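BH2602 protein (Bacillus halodurans, PDB 3NWZ) probably hydrolyses acyl-CoA thioesters, as a hotdog-fold member of the thioesterase superfamily that is able to bind coenzyme A. Local coordinates at residues S19-E23 with E24-V28; G35-A38 with K39-R42; Q57-E60 with D61-E65; Q101-D104 with G105-A108. One frame throughout, in Å; residues are numbered along the deposited sequence.

Contact 1: residues S19-E23 with E24-V28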
loop_
_atom_site.group_PDB
_atom_site.type_symbol
_atom_site.label_atom_id
_atom_site.label_comp_id
_atom_site.label_asym_id
_atom_site.label_seq_id
_atom_site.Cartn_x
_atom_site.Cartn_y
_atom_site.Cartn_z
ATOM N N SER A 19 -0.494 37.865 -23.144
ATOM C CA SER A 19 0.304 39.053 -23.431
ATOM C C SER A 19 1.462 39.178 -22.441
ATOM O O SER A 19 1.872 40.279 -22.067
ATOM C CB SER A 19 -0.582 40.291 -23.365
ATOM O OG SER A 19 -1.351 40.278 -22.179
ATOM N N THR A 20 1.974 38.022 -22.033
ATOM C CA THR A 20 3.086 37.881 -21.094
ATOM C C THR A 20 3.232 36.376 -20.920
ATOM O O THR A 20 3.808 35.894 -19.944
ATOM C CB THR A 20 2.778 38.509 -19.708
ATOM O OG1 THR A 20 1.369 38.447 -19.452
ATOM C CG2 THR A 20 3.258 39.949 -19.644
ATOM N N ALA A 21 2.690 35.650 -21.895
ATOM C CA ALA A 21 2.696 34.193 -21.903
ATOM C C ALA A 21 3.717 33.622 -22.864
ATOM O O ALA A 21 3.659 33.886 -24.061
ATOM C CB ALA A 21 1.313 33.677 -22.274
ATOM N N ASN A 22 4.638 32.817 -22.340
ATOM C CA ASN A 22 5.656 32.207 -23.178
ATOM C C ASN A 22 5.015 31.056 -23.938
ATOM O O ASN A 22 3.888 30.654 -23.630
ATOM C CB ASN A 22 6.823 31.703 -22.323
ATOM C CG ASN A 22 6.542 30.368 -21.681
ATOM O OD1 ASN A 22 5.607 30.227 -20.896
ATOM N ND2 ASN A 22 7.357 29.371 -22.014
ATOM N N GLU A 23 5.730 30.546 -24.936
ATOM C CA GLU A 23 5.257 29.435 -25.764
ATOM C C GLU A 23 4.555 28.321 -24.984
ATOM O O GLU A 23 3.484 27.852 -25.369
ATOM C CB GLU A 23 6.428 28.832 -26.534
ATOM C CG GLU A 23 6.916 29.680 -27.675
ATOM C CD GLU A 23 5.809 30.001 -28.641
ATOM O OE1 GLU A 23 4.975 30.873 -28.311
ATOM O OE2 GLU A 23 5.763 29.371 -29.720
ATOM N N GLU A 24 5.177 27.889 -23.895
ATOM C CA GLU A 24 4.611 26.835 -23.077
ATOM C C GLU A 24 3.238 27.279 -22.569
ATOM O O GLU A 24 2.221 26.730 -22.976
ATOM C CB GLU A 24 5.569 26.521 -21.919
ATOM C CG GLU A 24 5.149 25.383 -20.993
ATOM C CD GLU A 24 6.177 25.122 -19.886
ATOM O OE1 GLU A 24 7.258 24.564 -20.182
ATOM O OE2 GLU A 24 5.904 25.485 -18.720
ATOM N N GLU A 25 3.213 28.284 -21.698
ATOM C CA GLU A 25 1.961 28.790 -21.142
ATOM C C GLU A 25 0.884 28.941 -22.224
ATOM O O GLU A 25 -0.266 28.555 -22.020
ATOM C CB GLU A 25 2.179 30.147 -20.470
ATOM C CG GLU A 25 3.281 30.217 -19.404
ATOM C CD GLU A 25 3.423 31.625 -18.807
ATOM O OE1 GLU A 25 3.489 32.608 -19.577
ATOM O OE2 GLU A 25 3.477 31.754 -17.567
ATOM N N LYS A 26 1.241 29.516 -23.368
ATOM C CA LYS A 26 0.255 29.675 -24.433
ATOM C C LYS A 26 -0.070 28.305 -25.003
ATOM O O LYS A 26 -1.187 28.043 -25.448
ATOM C CB LYS A 26 0.781 30.585 -25.545
ATOM C CG LYS A 26 0.716 32.076 -25.244
ATOM C CD LYS A 26 1.288 32.863 -26.413
ATOM C CE LYS A 26 1.159 34.364 -26.227
ATOM N NZ LYS A 26 1.636 35.109 -27.431
ATOM N N ASP A 27 0.918 27.423 -24.985
ATOM C CA ASP A 27 0.728 26.071 -25.495
ATOM C C ASP A 27 -0.230 25.304 -24.582
ATOM O O ASP A 27 -1.078 24.539 -25.047
ATOM C CB ASP A 27 2.065 25.337 -25.537
ATOM C CG ASP A 27 2.053 24.187 -26.497
ATOM O OD1 ASP A 27 2.443 24.402 -27.666
ATOM O OD2 ASP A 27 1.642 23.080 -26.084
ATOM N N VAL A 28 -0.081 25.508 -23.278
ATOM C CA VAL A 28 -0.935 24.834 -22.323
ATOM C C VAL A 28 -2.393 25.169 -22.570
ATOM O O VAL A 28 -3.169 24.288 -22.971
ATOM C CB VAL A 28 -0.593 25.214 -20.869
ATOM C CG1 VAL A 28 -1.664 24.649 -19.917
ATOM C CG2 VAL A 28 0.770 24.673 -20.499
#
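N22 and E25 form a capping box at the start of helix 23-40, N22 being the N-cap. On the side that is placed more surely, the backbone N of N22 gives its hydrogen to OE1 of E25, 3.0 Å away. OE1 is met on its anti side, with the donor 24° out of the carboxylate plane. E25 gets there because its CG stands beside the backbone N (chi1 -54°) and the chain then runs straight back toward the loop. The return bond, E25 N to N22 OD1 at 3.2 Å, is likely, though the position of OD1 is less certain.

Backbone bonding begins the helix proper: K26 N donates to N22 O over 2.9 Å.

Apolar packing follows from K26, whose extended chain lies back over A21, with CG 3.4 Å from A21 CB. T20, A21 and E25 also pack on Q40 of the second subunit, and E24 OE2 bonds to Y47 OH of that subunit.

With amide groups of the first turn still lacking helical acceptors, the side chains of N22 and E25 supply acceptors at this end, and the negative carboxylate would probably suit the positive end of the helix dipole.

Contact 2: residues G35-A38 with K39-R42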
loop_
_atom_site.group_PDB
_atom_site.type_symbol
_atom_site.label_atom_id
_atom_site.label_comp_id
_atom_site.label_asym_id
_atom_site.label_seq_id
_atom_site.Cartn_x
_atom_site.Cartn_y
_atom_site.Cartn_z
ATOM N N GLY A 35 -9.617 20.756 -24.528
ATOM C CA GLY A 35 -10.190 19.849 -23.555
ATOM C C GLY A 35 -11.621 20.226 -23.281
ATOM O O GLY A 35 -12.537 19.513 -23.700
ATOM N N LEU A 36 -11.792 21.358 -22.591
ATOM C CA LEU A 36 -13.092 21.923 -22.216
ATOM C C LEU A 36 -14.072 21.882 -23.383
ATOM O O LEU A 36 -15.264 21.687 -23.205
ATOM C CB LEU A 36 -12.908 23.377 -21.773
ATOM C CG LEU A 36 -11.769 23.700 -20.793
ATOM C CD1 LEU A 36 -11.721 25.206 -20.555
ATOM C CD2 LEU A 36 -11.975 22.956 -19.480
ATOM N N LEU A 37 -13.538 22.073 -24.580
ATOM C CA LEU A 37 -14.318 22.074 -25.805
ATOM C C LEU A 37 -14.784 20.661 -26.134
ATOM O O LEU A 37 -15.922 20.457 -26.550
ATOM C CB LEU A 37 -13.457 22.641 -26.944
ATOM C CG LEU A 37 -14.104 23.567 -27.975
ATOM C CD1 LEU A 37 -15.142 24.440 -27.312
ATOM C CD2 LEU A 37 -13.029 24.416 -28.635
ATOM N N ALA A 38 -13.900 19.689 -25.949
ATOM C CA ALA A 38 -14.240 18.293 -26.210
ATOM C C ALA A 38 -15.120 17.824 -25.059
ATOM O O ALA A 38 -15.836 16.820 -25.167
ATOM C CB ALA A 38 -12.966 17.433 -26.300
ATOM N N LYS A 39 -15.055 18.558 -23.951
ATOM C CA LYS A 39 -15.868 18.233 -22.793
ATOM C C LYS A 39 -17.332 18.511 -23.100
ATOM O O LYS A 39 -18.166 17.620 -22.944
ATOM C CB LYS A 39 -15.433 19.041 -21.562
ATOM C CG LYS A 39 -16.310 18.849 -20.299
ATOM C CD LYS A 39 -16.356 17.400 -19.817
ATOM C CE LYS A 39 -17.129 17.263 -18.501
ATOM N NZ LYS A 39 -18.553 17.682 -18.640
ATOM N N GLN A 40 -17.658 19.720 -23.556
ATOM C CA GLN A 40 -19.062 20.022 -23.838
ATOM C C GLN A 40 -19.649 19.194 -24.975
ATOM O O GLN A 40 -20.852 18.934 -24.989
ATOM C CB GLN A 40 -19.291 21.520 -24.101
ATOM C CG GLN A 40 -18.359 22.153 -25.089
ATOM C CD GLN A 40 -18.815 23.538 -25.498
ATOM O OE1 GLN A 40 -19.267 24.331 -24.668
ATOM N NE2 GLN A 40 -18.690 23.841 -26.780
ATOM N N GLU A 41 -18.816 18.758 -25.917
ATOM C CA GLU A 41 -19.331 17.936 -27.014
ATOM C C GLU A 41 -19.643 16.544 -26.464
ATOM O O GLU A 41 -20.177 15.680 -27.164
ATOM C CB GLU A 41 -18.308 17.823 -28.145
ATOM C CG GLU A 41 -18.876 17.138 -29.376
ATOM C CD GLU A 41 -17.852 16.935 -30.470
ATOM O OE1 GLU A 41 -18.250 16.499 -31.572
ATOM O OE2 GLU A 41 -16.653 17.204 -30.228
ATOM N N ARG A 42 -19.298 16.353 -25.194
ATOM C CA ARG A 42 -19.503 15.098 -24.480
ATOM C C ARG A 42 -18.738 13.899 -25.028
ATOM O O ARG A 42 -19.219 12.771 -24.976
ATOM C CB ARG A 42 -20.995 14.784 -24.378
ATOM C CG ARG A 42 -21.681 15.491 -23.212
ATOM C CD ARG A 42 -23.169 15.223 -23.192
ATOM N NE ARG A 42 -23.790 15.689 -21.956
ATOM C CZ ARG A 42 -25.096 15.632 -21.704
ATOM N NH1 ARG A 42 -25.931 15.130 -22.608
ATOM N NH2 ARG A 42 -25.570 16.072 -20.543
#
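L37 and Q40, three residues apart on helix 23-40, send their side chains out side by side in the same direction. The touching is done by L37 CD1, 4.2 Å from Q40 CD, so a methyl group rests against the amide end. Q40 CG lies between its own backbone N and carbonyl carbon (chi1 49°), which brings it to 3.3 Å from L37 O before the chain straightens. Both side chains also pack on F17 of the second subunit, as L36 does. An alanine in place of Q40 takes away the chain beyond CB, and would probably leave a gap beside L37 CD1 and F17 of the second subunit.

Backbone hydrogen bonds tie the last turns of the helix together. K39 N donates to G35 O at 2.7 Å, in the carbonyl plane, and more weakly to L36 O. L36 O is held better by Q40 N, 3.1 Å away, the donor tilted 31° from the carbonyl plane. E41 N reaches L37 O in a weak bond of 3.4 Å. Beyond it the chain leaves the helix in a Schellman motif, with R42 taking a positive phi of 63° and turning the backbone out of the spiral.

The charged side chains look elsewhere. K39 starts close in, with CB 3.1 Å from L36 O, then bends away toward helix 47-52, where it makes a cation-pi contact with Y47 and touches S50. L36 packs on Y47 and L51 of the same helix. E41 extends from the helix end to a salt bridge between its OE1 and R43 NH1.

Contact 3: residues Q57-E60 with D61-E65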
loop_
_atom_site.group_PDB
_atom_site.type_symbol
_atom_site.label_atom_id
_atom_site.label_comp_id
_atom_site.label_asym_id
_atom_site.label_seq_id
_atom_site.Cartn_x
_atom_site.Cartn_y
_atom_site.Cartn_z
ATOM N N GLN A 57 -8.455 1.150 -23.585
ATOM C CA GLN A 57 -8.897 -0.049 -24.300
ATOM C C GLN A 57 -8.401 -1.360 -23.747
ATOM O O GLN A 57 -7.326 -1.453 -23.164
ATOM C CB GLN A 57 -8.523 0.026 -25.787
ATOM C CG GLN A 57 -7.220 0.733 -26.062
ATOM C CD GLN A 57 -6.872 0.795 -27.534
ATOM O OE1 GLN A 57 -7.679 1.206 -28.371
ATOM N NE2 GLN A 57 -5.650 0.400 -27.855
ATOM N N GLU A 58 -9.213 -2.383 -23.960
ATOM C CA GLU A 58 -8.907 -3.725 -23.507
ATOM C C GLU A 58 -7.916 -4.346 -24.476
ATOM O O GLU A 58 -7.941 -4.049 -25.670
ATOM C CB GLU A 58 -10.196 -4.534 -23.468
ATOM C CG GLU A 58 -10.053 -5.940 -22.977
ATOM C CD GLU A 58 -11.397 -6.527 -22.614
ATOM O OE1 GLU A 58 -12.023 -6.004 -21.666
ATOM O OE2 GLU A 58 -11.831 -7.498 -23.273
ATOM N N ARG A 59 -7.028 -5.187 -23.961
ATOM C CA ARG A 59 -6.050 -5.838 -24.809
ATOM C C ARG A 59 -6.559 -7.211 -25.269
ATOM O O ARG A 59 -7.597 -7.683 -24.806
ATOM C CB ARG A 59 -4.731 -6.002 -24.065
ATOM C CG ARG A 59 -4.088 -4.692 -23.643
ATOM C CD ARG A 59 -2.574 -4.837 -23.498
ATOM N NE ARG A 59 -2.202 -5.914 -22.588
ATOM C CZ ARG A 59 -0.954 -6.177 -22.220
ATOM N NH1 ARG A 59 0.042 -5.439 -22.694
ATOM N NH2 ARG A 59 -0.704 -7.164 -21.370
ATOM N N GLU A 60 -5.841 -7.829 -26.204
ATOM C CA GLU A 60 -6.201 -9.150 -26.697
ATOM C C GLU A 60 -6.359 -10.015 -25.461
ATOM O O GLU A 60 -7.351 -10.724 -25.306
ATOM C CB GLU A 60 -5.085 -9.704 -27.587
ATOM C CG GLU A 60 -5.220 -11.180 -27.941
ATOM C CD GLU A 60 -6.460 -11.482 -28.756
ATOM O OE1 GLU A 60 -6.581 -10.942 -29.875
ATOM O OE2 GLU A 60 -7.312 -12.262 -28.278
ATOM N N ASP A 61 -5.369 -9.951 -24.575
ATOM C CA ASP A 61 -5.424 -10.709 -23.332
ATOM C C ASP A 61 -6.549 -10.101 -22.497
ATOM O O ASP A 61 -7.333 -9.309 -23.005
ATOM C CB ASP A 61 -4.083 -10.620 -22.587
ATOM C CG ASP A 61 -3.551 -9.182 -22.461
ATOM O OD1 ASP A 61 -4.340 -8.263 -22.142
ATOM O OD2 ASP A 61 -2.328 -8.976 -22.660
ATOM N N GLY A 62 -6.639 -10.454 -21.223
ATOM C CA GLY A 62 -7.695 -9.880 -20.403
ATOM C C GLY A 62 -7.420 -8.469 -19.892
ATOM O O GLY A 62 -8.336 -7.679 -19.750
ATOM N N ARG A 63 -6.153 -8.151 -19.633
ATOM C CA ARG A 63 -5.736 -6.848 -19.108
ATOM C C ARG A 63 -6.356 -5.574 -19.716
ATOM O O ARG A 63 -6.938 -5.591 -20.801
ATOM C CB ARG A 63 -4.217 -6.735 -19.190
ATOM C CG ARG A 63 -3.462 -7.837 -18.477
ATOM C CD ARG A 63 -1.970 -7.604 -18.631
ATOM N NE ARG A 63 -1.181 -8.671 -18.033
ATOM C CZ ARG A 63 -1.176 -9.927 -18.460
ATOM N NH1 ARG A 63 -1.920 -10.285 -19.496
ATOM N NH2 ARG A 63 -0.422 -10.828 -17.850
ATOM N N PHE A 64 -6.211 -4.460 -19.001
ATOM C CA PHE A 64 -6.754 -3.191 -19.463
ATOM C C PHE A 64 -5.690 -2.081 -19.624
ATOM O O PHE A 64 -4.779 -1.912 -18.801
ATOM C CB PHE A 64 -7.877 -2.758 -18.524
ATOM C CG PHE A 64 -8.949 -1.972 -19.204
ATOM C CD1 PHE A 64 -8.869 -0.580 -19.283
ATOM C CD2 PHE A 64 -10.014 -2.615 -19.803
ATOM C CE1 PHE A 64 -9.841 0.151 -19.952
ATOM C CE2 PHE A 64 -10.990 -1.887 -20.476
ATOM C CZ PHE A 64 -10.900 -0.505 -20.548
ATOM N N GLU A 65 -5.837 -1.289 -20.676
ATOM C CA GLU A 65 -4.848 -0.278 -20.970
ATOM C C GLU A 65 -5.346 1.169 -21.070
ATOM O O GLU A 65 -6.377 1.468 -21.685
ATOM C CB GLU A 65 -4.157 -0.706 -22.267
ATOM C CG GLU A 65 -2.901 0.025 -22.666
ATOM C CD GLU A 65 -2.205 -0.690 -23.821
ATOM O OE1 GLU A 65 -1.707 -1.820 -23.608
ATOM O OE2 GLU A 65 -2.167 -0.137 -24.944
#
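R59 and D61 are brought together by two bends: the arginine chain turns at chi3 (-55°), and D61 CG sits between its own backbone N and carbonyl carbon (chi1 49°), so the carboxylate swings back over the loop. The salt bridge is closest from R59 NH2 to D61 OD2, 2.8 Å, with a weak bond from NE to OD1; the two planes are 51° apart. D61 OD2 also forms a longer salt bridge with R63 NH1, 3.4 Å. One carboxylate thus serves both guanidinium groups and probably lets R59 NH2 and R63 NE lie 3.7 Å apart.

Behind this salt-bridge network the chain is an antiparallel hairpin. Q57 N donates to E65 O at 2.8 Å and E65 N returns to Q57 O at 2.9 Å, while R59 N bonds R63 O at 3.2 Å. The F64 ring lies under the opposite backbone, with Q57 C over its centre, 4.1 Å above.

F64 also packs on Q96, M97 and R100 of helix 83-100, where R100 forms a salt bridge with E58. R59 and R63 rest on V129 of strand 125-135, and strand 55-58 is the outermost on this side of the chain's sheet.

Contact 4: residues Q101-D104 with G105-A108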
loop_
_atom_site.group_PDB
_atom_site.type_symbol
_atom_site.label_atom_id
_atom_site.label_comp_id
_atom_site.label_asym_id
_atom_site.label_seq_id
_atom_site.Cartn_x
_atom_site.Cartn_y
_atom_site.Cartn_z
ATOM N N GLN A 101 -15.639 -6.077 -16.048
ATOM C CA GLN A 101 -15.878 -7.441 -15.592
ATOM C C GLN A 101 -17.063 -7.515 -14.637
ATOM O O GLN A 101 -17.222 -8.507 -13.914
ATOM C CB GLN A 101 -14.635 -7.974 -14.882
ATOM C CG GLN A 101 -13.472 -8.236 -15.815
ATOM C CD GLN A 101 -13.747 -9.402 -16.726
ATOM O OE1 GLN A 101 -13.804 -10.540 -16.272
ATOM N NE2 GLN A 101 -13.941 -9.127 -18.015
ATOM N N LEU A 102 -17.890 -6.473 -14.634
ATOM C CA LEU A 102 -19.043 -6.426 -13.744
ATOM C C LEU A 102 -20.368 -6.314 -14.472
ATOM O O LEU A 102 -20.474 -5.629 -15.497
ATOM C CB LEU A 102 -18.941 -5.240 -12.772
ATOM C CG LEU A 102 -17.876 -5.155 -11.676
ATOM C CD1 LEU A 102 -18.212 -3.971 -10.751
ATOM C CD2 LEU A 102 -17.840 -6.424 -10.875
ATOM N N PRO A 103 -21.405 -6.985 -13.942
ATOM C CA PRO A 103 -22.754 -6.979 -14.508
ATOM C C PRO A 103 -23.218 -5.550 -14.792
ATOM O O PRO A 103 -22.647 -4.592 -14.260
ATOM C CB PRO A 103 -23.573 -7.638 -13.410
ATOM C CG PRO A 103 -22.625 -8.694 -12.926
ATOM C CD PRO A 103 -21.315 -7.941 -12.823
ATOM N N ASP A 104 -24.239 -5.402 -15.633
ATOM C CA ASP A 104 -24.762 -4.077 -15.948
ATOM C C ASP A 104 -25.323 -3.425 -14.688
ATOM O O ASP A 104 -25.174 -2.218 -14.487
ATOM C CB ASP A 104 -25.859 -4.166 -17.012
ATOM C CG ASP A 104 -25.324 -3.975 -18.412
ATOM O OD1 ASP A 104 -26.140 -3.895 -19.352
ATOM O OD2 ASP A 104 -24.088 -3.903 -18.575
ATOM N N GLY A 105 -25.964 -4.236 -13.850
ATOM C CA GLY A 105 -26.542 -3.738 -12.613
ATOM C C GLY A 105 -25.579 -3.756 -11.438
ATOM O O GLY A 105 -25.978 -4.034 -10.307
ATOM N N GLN A 106 -24.310 -3.464 -11.710
ATOM C CA GLN A 106 -23.274 -3.431 -10.685
ATOM C C GLN A 106 -22.207 -2.409 -11.050
ATOM O O GLN A 106 -22.049 -2.049 -12.213
ATOM C CB GLN A 106 -22.631 -4.812 -10.520
ATOM C CG GLN A 106 -23.467 -5.799 -9.712
ATOM C CD GLN A 106 -22.761 -7.136 -9.468
ATOM O OE1 GLN A 106 -21.636 -7.184 -8.960
ATOM N NE2 GLN A 106 -23.430 -8.227 -9.823
ATOM N N SER A 107 -21.483 -1.938 -10.041
ATOM C CA SER A 107 -20.420 -0.950 -10.227
ATOM C C SER A 107 -19.395 -1.152 -9.121
ATOM O O SER A 107 -19.640 -1.914 -8.186
ATOM C CB SER A 107 -20.996 0.460 -10.139
ATOM O OG SER A 107 -21.632 0.662 -8.887
ATOM N N ALA A 108 -18.257 -0.470 -9.214
ATOM C CA ALA A 108 -17.212 -0.620 -8.205
ATOM C C ALA A 108 -16.501 0.695 -7.916
ATOM O O ALA A 108 -16.336 1.525 -8.807
ATOM C CB ALA A 108 -16.204 -1.667 -8.662
#
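P103 to Q106 form a type I beta turn, closed by a weak backbone bond from Q106 N to P103 O at 3.2 Å with an N-H...O angle of 129°. D104 and G105 occupy its corner. In the hotdog fold this is the reversal between the long helix 83-100 and strand 108-117, and the bond joins the two limbs of the connection.

Side-chain packing also joins the limbs. Q106 has CG beside its backbone N (chi1 -78°) and then extends, which lays the amide obliquely across the pyrrolidine ring of P103. NE2 lies 3.2 Å from P103 CG, while Q106 CD and P103 CD approach to 3.7 Å. This is van der Waals contact of the amide with carbons of the proline ring alone. The same glutamine touches K137, one of the residues seen to bind coenzyme A in a structure of this protein, although none is bound to this chain. An alanine in place of Q106 would remove the amide, probably leaving the P103 ring uncovered on this side and K137 without one of its packing neighbours.

Further back, nearer the helix and the strand, S107 bonds through its backbone to L164, and A108 N makes a weak bond with N99 OD1 of helix 83-100. L102 spans from one limb to the other, and its CD1 methyl meets S107 C at 3.5 Å and the methyl CB of A108 at 3.7 Å.

None of the four contacts is core: contacts 1, 3 and 4 lie at the surface, and contact 2 is partly buried. Contacts 1 and 2 share helix 23-40, capping its start and ending it, their centres 22 Å apart; both touch the second subunit, with Q40 and the loop that opens the helix meeting across the interface. Contacts 3 and 4 belong to the hotdog domain, and no other chain of the assembly touches them. Their nearest atoms are about 5 Å apart, yet they differ in chemistry: the hairpin carries a salt-bridge network, whereas the 101-108 turn relies on apolar and amide packing beside the coenzyme A site. Contact 1 lies across the chain's centre from both.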